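Cellulose synthase 1 (Gluconacetobacter xylinus, PDB 4I86) carries a C-terminal PilZ domain, a small antiparallel beta-barrel that serves as its cyclic di-GMP-binding regulatory module. Local coordinates at residues A[17-23]-A[56-61]; A[39-45]-A[80-86]. All coordinates share one frame; numbering follows the deposited sequence.

Both contacts are antiparallel strand pairs of one curled beta-sheet, the PilZ barrel, with centres about 10 Å apart. Contact 1 pairs 17-23 with 56-61, contact 2 pairs 39-45 with 80-86, and the two connections cross along the chain because their segments alternate. They meet through the apolar interior. Val18 CG2 lies 3.6 Å from Val43 CG1, and Val57 CG2 lies 3.9 Å from Phe84 CE1. Ile59 CD1 joins both aromatic residues of contact 2, 3.8 Å from Trp86 CZ3 and 3.9 Å from Phe84 CG. The polar side chains of contact 1, Glu19 and Arg60, lie on the other face of its strands.

Contact 1: A[17-23]-A[56-61]; sequences PVEVANA and PVYIRT
The Arg60 guanidinium receives the Glu19 carboxylate at its edge, the two planes only 15° apart. NH1 of Arg60 donates to the syn lone pair of Glu19 OE1 over 2.9 Å, a nearly straight hydrogen bond within a salt bridge. The Tyr58 ring, further along the same face, meets Ala23 CA obliquely. Arg60 is extended, its CG anti to the backbone N (chi1 175°), and runs beside Glu19 in the same direction; the bend at chi2 of Glu19 (140°) turns its carboxylate toward the Arg60 side chain. Arg60 NE makes a second salt bridge, to Glu67, which adds a side-chain link to the neighbouring strand 66-77.

Beneath these groups the strands run antiparallel. Glu19 and Arg60 form a hydrogen-bonded pair, with Arg60 N 2.8 Å from Glu19 O, and Ala21 and Tyr58 form the next, with Tyr58 N 2.8 Å from Ala21 O. At the far end the Thr61 hydroxyl donates to the Pro17 carbonyl, OG1 to O a short 2.5 Å, a value to be taken with caution.

The opposite face is largely apolar. Val20 CG1 rests 3.9 Å from Val57 CB, the two side chains crossing at a slant, and Val18 CG1 reaches Thr61 CB at 3.7 Å. Phe84 covers Val20, Val57 and Ile59 from across the barrel.

The chemistry is thus divided by face: apolar packing occupies the inner one and the charged pair the outer, where two anions, Glu19 and Glu67, probably balance the charge of Arg60 and restrict rotation of its end group.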
loop_
_atom_site.group_PDB
_atom_site.type_symbol
_atom_site.label_atom_id
_atom_site.label_comp_id
_atom_site.label_asym_id
_atom_site.label_seq_id
_atom_site.Cartn_x
_atom_site.Cartn_y
_atom_site.Cartn_z
ATOM N N PRO A 17 -1.368 8.758 6.503
ATOM C CA PRO A 17 -2.707 8.621 5.936
ATOM C C PRO A 17 -2.624 8.037 4.524
ATOM O O PRO A 17 -1.743 8.406 3.734
ATOM C CB PRO A 17 -3.217 10.073 5.869
ATOM C CG PRO A 17 -2.357 10.819 6.838
ATOM C CD PRO A 17 -1.021 10.159 6.794
ATOM N N VAL A 18 -3.554 7.148 4.206
ATOM C CA VAL A 18 -3.638 6.604 2.864
ATOM C C VAL A 18 -5.094 6.440 2.485
ATOM O O VAL A 18 -5.961 6.324 3.358
ATOM C CB VAL A 18 -2.919 5.239 2.769
ATOM C CG1 VAL A 18 -1.436 5.390 3.076
ATOM C CG2 VAL A 18 -3.555 4.239 3.726
ATOM N N GLU A 19 -5.366 6.429 1.183
ATOM C CA GLU A 19 -6.693 6.094 0.687
ATOM C C GLU A 19 -6.540 4.880 -0.213
ATOM O O GLU A 19 -5.548 4.761 -0.940
ATOM C CB GLU A 19 -7.297 7.270 -0.089
ATOM C CG GLU A 19 -7.186 8.602 0.641
ATOM C CD GLU A 19 -6.843 9.751 -0.292
ATOM O OE1 GLU A 19 -6.297 9.488 -1.393
ATOM O OE2 GLU A 19 -7.122 10.925 0.062
ATOM N N VAL A 20 -7.523 3.990 -0.179
ATOM C CA VAL A 20 -7.452 2.759 -0.956
ATOM C C VAL A 20 -8.754 2.521 -1.699
ATOM O O VAL A 20 -9.829 2.547 -1.104
ATOM C CB VAL A 20 -7.215 1.540 -0.057
ATOM C CG1 VAL A 20 -6.980 0.302 -0.920
ATOM C CG2 VAL A 20 -6.053 1.801 0.896
ATOM N N ALA A 21 -8.645 2.285 -3.000
ATOM C CA ALA A 21 -9.788 1.959 -3.829
ATOM C C ALA A 21 -9.529 0.638 -4.538
ATOM O O ALA A 21 -8.395 0.395 -4.969
ATOM C CB ALA A 21 -9.990 3.046 -4.853
ATOM N N ASN A 22 -10.551 -0.207 -4.702
ATOM C CA ASN A 22 -10.394 -1.372 -5.595
ATOM C C ASN A 22 -10.417 -0.921 -7.059
ATOM O O ASN A 22 -10.674 0.244 -7.340
ATOM C CB ASN A 22 -11.383 -2.514 -5.301
ATOM C CG ASN A 22 -12.842 -2.079 -5.391
ATOM O OD1 ASN A 22 -13.148 -0.947 -5.779
ATOM N ND2 ASN A 22 -13.757 -2.996 -5.046
ATOM N N ALA A 23 -10.128 -1.814 -7.995
ATOM C CA ALA A 23 -9.827 -1.378 -9.364
ATOM C C ALA A 23 -11.032 -0.899 -10.150
ATOM O O ALA A 23 -10.877 -0.120 -11.100
ATOM C CB ALA A 23 -9.071 -2.469 -10.154
ATOM N N PRO A 56 -6.859 -6.544 -6.710
ATOM C CA PRO A 56 -6.151 -5.347 -7.182
ATOM C C PRO A 56 -6.782 -4.038 -6.728
ATOM O O PRO A 56 -8.002 -3.834 -6.828
ATOM C CB PRO A 56 -6.188 -5.472 -8.714
ATOM C CG PRO A 56 -7.225 -6.476 -9.014
ATOM C CD PRO A 56 -7.336 -7.382 -7.822
ATOM N N VAL A 57 -5.924 -3.157 -6.221
ATOM C CA VAL A 57 -6.338 -1.856 -5.682
ATOM C C VAL A 57 -5.330 -0.780 -6.078
ATOM O O VAL A 57 -4.276 -1.076 -6.665
ATOM C CB VAL A 57 -6.420 -1.866 -4.130
ATOM C CG1 VAL A 57 -7.348 -2.983 -3.618
ATOM C CG2 VAL A 57 -5.025 -1.986 -3.510
ATOM N N TYR A 58 -5.670 0.469 -5.775
ATOM C CA TYR A 58 -4.738 1.570 -5.880
ATOM C C TYR A 58 -4.631 2.160 -4.495
ATOM O O TYR A 58 -5.646 2.309 -3.804
ATOM C CB TYR A 58 -5.220 2.625 -6.897
ATOM C CG TYR A 58 -5.322 2.098 -8.313
ATOM C CD1 TYR A 58 -4.180 1.809 -9.042
ATOM C CD2 TYR A 58 -6.556 1.884 -8.919
ATOM C CE1 TYR A 58 -4.256 1.322 -10.336
ATOM C CE2 TYR A 58 -6.640 1.392 -10.231
ATOM C CZ TYR A 58 -5.484 1.119 -10.924
ATOM O OH TYR A 58 -5.536 0.638 -12.214
ATOM N N ILE A 59 -3.402 2.464 -4.081
ATOM C CA ILE A 59 -3.159 3.111 -2.804
ATOM C C ILE A 59 -2.631 4.520 -3.065
ATOM O O ILE A 59 -1.723 4.714 -3.873
ATOM C CB ILE A 59 -2.152 2.314 -1.948
ATOM C CG1 ILE A 59 -2.734 0.939 -1.600
ATOM C CG2 ILE A 59 -1.789 3.070 -0.689
ATOM C CD1 ILE A 59 -1.866 0.137 -0.691
ATOM N N ARG A 60 -3.240 5.508 -2.419
ATOM C CA ARG A 60 -2.816 6.887 -2.601
ATOM C C ARG A 60 -2.401 7.481 -1.264
ATOM O O ARG A 60 -3.024 7.228 -0.232
ATOM C CB ARG A 60 -3.936 7.711 -3.229
ATOM C CG ARG A 60 -3.616 9.195 -3.353
ATOM C CD ARG A 60 -4.692 9.939 -4.105
ATOM N NE ARG A 60 -4.299 11.331 -4.315
ATOM C CZ ARG A 60 -4.602 12.324 -3.483
ATOM N NH1 ARG A 60 -5.307 12.074 -2.386
ATOM N NH2 ARG A 60 -4.194 13.562 -3.747
ATOM N N THR A 61 -1.343 8.273 -1.281
ATOM C CA THR A 61 -0.909 8.953 -0.073
ATOM C C THR A 61 -0.034 10.112 -0.484
ATOM O O THR A 61 0.209 10.323 -1.684
ATOM C CB THR A 61 -0.127 7.987 0.865
ATOM O OG1 THR A 61 0.150 8.636 2.112
ATOM C CG2 THR A 61 1.190 7.519 0.206
#

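Contact 2: A[39-45]-A[80-86]; sequences GGAAVKM and GRGIFIW
Gly39 O is gripped twice: the backbone N of Trp86 donates to it over 3.0 Å, and a water donates to it over 2.7 Å. The same water also donates to Trp86 O, so it bridges the two strands at this end. Next to it, Gly40 CA sits over one face of the Trp86 indole, 3.4 Å from the centroid of the five-membered ring, in a CH-pi contact. Trp86 NE1 is hydrogen-bonded to Ser37 O, which fixes the rotation of the indole over Gly40. On its other flank Gly40 CA makes a CA-H...O contact with Phe84 O at 3.3 Å, and the backbones of Gly40 and Ile85 run close together.

Along the ladder, Ala41 pairs with Phe84 and Val43 with Gly82 as hydrogen-bonded pairs; the shortest backbone bond runs 2.7 Å from Gly82 N to Val43 O.

Met45 SD meets the edge of the Phe84 ring in its plane, 3.5 Å from CZ, a Met-aromatic contact. To get there the Met45 side chain starts with CG between the backbone N and the carbonyl carbon (chi1 61°) and passes over the backbone of Gly82, CG lying 3.7 Å from Gly82 N. Val43 CG2 meets Phe84 CE2 obliquely at 3.7 Å.

Phe84 goes on to touch Val20, Val57, Ile59 and Ile74, and Trp86 touches Ile59. The strand pair, with Phe84 and Trp86 turned to the apolar interior, is part of the antiparallel beta-barrel of the PilZ domain.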
loop_
_atom_site.group_PDB
_atom_site.type_symbol
_atom_site.label_atom_id
_atom_site.label_comp_id
_atom_site.label_asym_id
_atom_site.label_seq_id
_atom_site.Cartn_x
_atom_site.Cartn_y
_atom_site.Cartn_z
ATOM N N GLY A 39 8.190 -4.856 -0.224
ATOM C CA GLY A 39 7.236 -5.881 -0.628
ATOM C C GLY A 39 5.786 -5.393 -0.650
ATOM O O GLY A 39 4.993 -5.776 -1.513
ATOM N N GLY A 40 5.439 -4.550 0.310
ATOM C CA GLY A 40 4.083 -4.046 0.417
ATOM C C GLY A 40 3.818 -3.152 1.609
ATOM O O GLY A 40 4.696 -2.398 2.068
ATOM N N ALA A 41 2.582 -3.217 2.098
ATOM C CA ALA A 41 2.141 -2.328 3.169
ATOM C C ALA A 41 1.265 -3.049 4.179
ATOM O O ALA A 41 0.558 -3.991 3.839
ATOM C CB ALA A 41 1.385 -1.141 2.584
ATOM N N ALA A 42 1.314 -2.599 5.426
ATOM C CA ALA A 42 0.300 -2.988 6.405
ATOM C C ALA A 42 -0.427 -1.722 6.815
ATOM O O ALA A 42 0.206 -0.742 7.211
ATOM C CB ALA A 42 0.934 -3.670 7.624
ATOM N N VAL A 43 -1.753 -1.737 6.711
ATOM C CA VAL A 43 -2.534 -0.523 6.953
ATOM C C VAL A 43 -3.642 -0.696 7.995
ATOM O O VAL A 43 -4.401 -1.675 7.959
ATOM C CB VAL A 43 -3.194 -0.014 5.655
ATOM C CG1 VAL A 43 -3.878 1.344 5.892
ATOM C CG2 VAL A 43 -2.164 0.077 4.515
ATOM N N LYS A 44 -3.746 0.259 8.920
ATOM C CA LYS A 44 -4.894 0.277 9.831
ATOM C C LYS A 44 -6.117 0.768 9.063
ATOM O O LYS A 44 -6.202 1.938 8.672
ATOM C CB LYS A 44 -4.641 1.163 11.048
ATOM C CG LYS A 44 -5.694 1.011 12.153
ATOM C CD LYS A 44 -5.356 1.902 13.357
ATOM C CE LYS A 44 -6.604 2.291 14.145
ATOM N NZ LYS A 44 -6.303 3.339 15.172
ATOM N N MET A 45 -7.064 -0.133 8.833
ATOM C CA MET A 45 -8.187 0.172 7.967
ATOM C C MET A 45 -9.253 -0.907 8.077
ATOM O O MET A 45 -8.978 -2.005 8.565
ATOM C CB MET A 45 -7.709 0.266 6.513
ATOM C CG MET A 45 -7.094 -1.025 5.986
ATOM S SD MET A 45 -6.869 -1.011 4.194
ATOM C CE MET A 45 -8.235 -2.038 3.659
ATOM N N GLY A 80 -9.340 -3.409 11.295
ATOM C CA GLY A 80 -8.219 -2.727 11.906
ATOM C C GLY A 80 -6.964 -2.941 11.081
ATOM O O GLY A 80 -5.979 -2.227 11.257
ATOM N N ARG A 81 -6.993 -3.917 10.174
ATOM C CA ARG A 81 -5.786 -4.248 9.425
ATOM C C ARG A 81 -6.025 -4.730 7.992
ATOM O O ARG A 81 -6.789 -5.660 7.756
ATOM C CB ARG A 81 -4.949 -5.278 10.201
ATOM C CG ARG A 81 -3.722 -5.787 9.464
ATOM C CD ARG A 81 -2.428 -5.389 10.153
ATOM N NE ARG A 81 -1.646 -6.566 10.535
ATOM C CZ ARG A 81 -1.262 -6.831 11.779
ATOM N NH1 ARG A 81 -1.574 -5.986 12.755
ATOM N NH2 ARG A 81 -0.562 -7.927 12.047
ATOM N N GLY A 82 -5.358 -4.076 7.042
ATOM C CA GLY A 82 -5.313 -4.539 5.664
ATOM C C GLY A 82 -3.861 -4.789 5.277
ATOM O O GLY A 82 -2.985 -3.963 5.568
ATOM N N ILE A 83 -3.594 -5.934 4.645
ATOM C CA ILE A 83 -2.233 -6.266 4.206
ATOM C C ILE A 83 -2.151 -6.253 2.689
ATOM O O ILE A 83 -2.979 -6.867 2.002
ATOM C CB ILE A 83 -1.756 -7.655 4.701
ATOM C CG1 ILE A 83 -1.923 -7.785 6.222
ATOM C CG2 ILE A 83 -0.305 -7.911 4.242
ATOM C CD1 ILE A 83 -1.134 -6.769 7.035
ATOM N N PHE A 84 -1.130 -5.580 2.161
ATOM C CA PHE A 84 -1.006 -5.430 0.711
ATOM C C PHE A 84 0.371 -5.852 0.212
ATOM O O PHE A 84 1.346 -5.824 0.955
ATOM C CB PHE A 84 -1.240 -3.966 0.311
ATOM C CG PHE A 84 -2.567 -3.406 0.763
ATOM C CD1 PHE A 84 -3.623 -3.295 -0.123
ATOM C CD2 PHE A 84 -2.749 -2.982 2.074
ATOM C CE1 PHE A 84 -4.844 -2.782 0.286
ATOM C CE2 PHE A 84 -3.972 -2.467 2.488
ATOM C CZ PHE A 84 -5.015 -2.370 1.592
ATOM N N ILE A 85 0.428 -6.245 -1.056
ATOM C CA ILE A 85 1.687 -6.369 -1.771
ATOM C C ILE A 85 1.668 -5.416 -2.965
ATOM O O ILE A 85 0.660 -5.309 -3.651
ATOM C CB ILE A 85 1.924 -7.814 -2.276
ATOM C CG1 ILE A 85 0.732 -8.283 -3.115
ATOM C CG2 ILE A 85 2.164 -8.756 -1.103
ATOM C CD1 ILE A 85 0.944 -9.633 -3.780
ATOM N N TRP A 86 2.768 -4.710 -3.197
ATOM C CA TRP A 86 2.860 -3.816 -4.351
ATOM C C TRP A 86 2.778 -4.599 -5.645
ATOM O O TRP A 86 3.232 -5.736 -5.713
ATOM C CB TRP A 86 4.180 -3.048 -4.321
ATOM C CG TRP A 86 4.414 -2.309 -3.031
ATOM C CD1 TRP A 86 5.473 -2.448 -2.185
ATOM C CD2 TRP A 86 3.547 -1.339 -2.439
ATOM N NE1 TRP A 86 5.331 -1.607 -1.105
ATOM C CE2 TRP A 86 4.153 -0.916 -1.242
ATOM C CE3 TRP A 86 2.320 -0.774 -2.818
ATOM C CZ2 TRP A 86 3.577 0.048 -0.422
ATOM C CZ3 TRP A 86 1.751 0.174 -2.004
ATOM C CH2 TRP A 86 2.376 0.577 -0.813
HETATM O O HOH W 1 5.302 -6.759 -4.034
#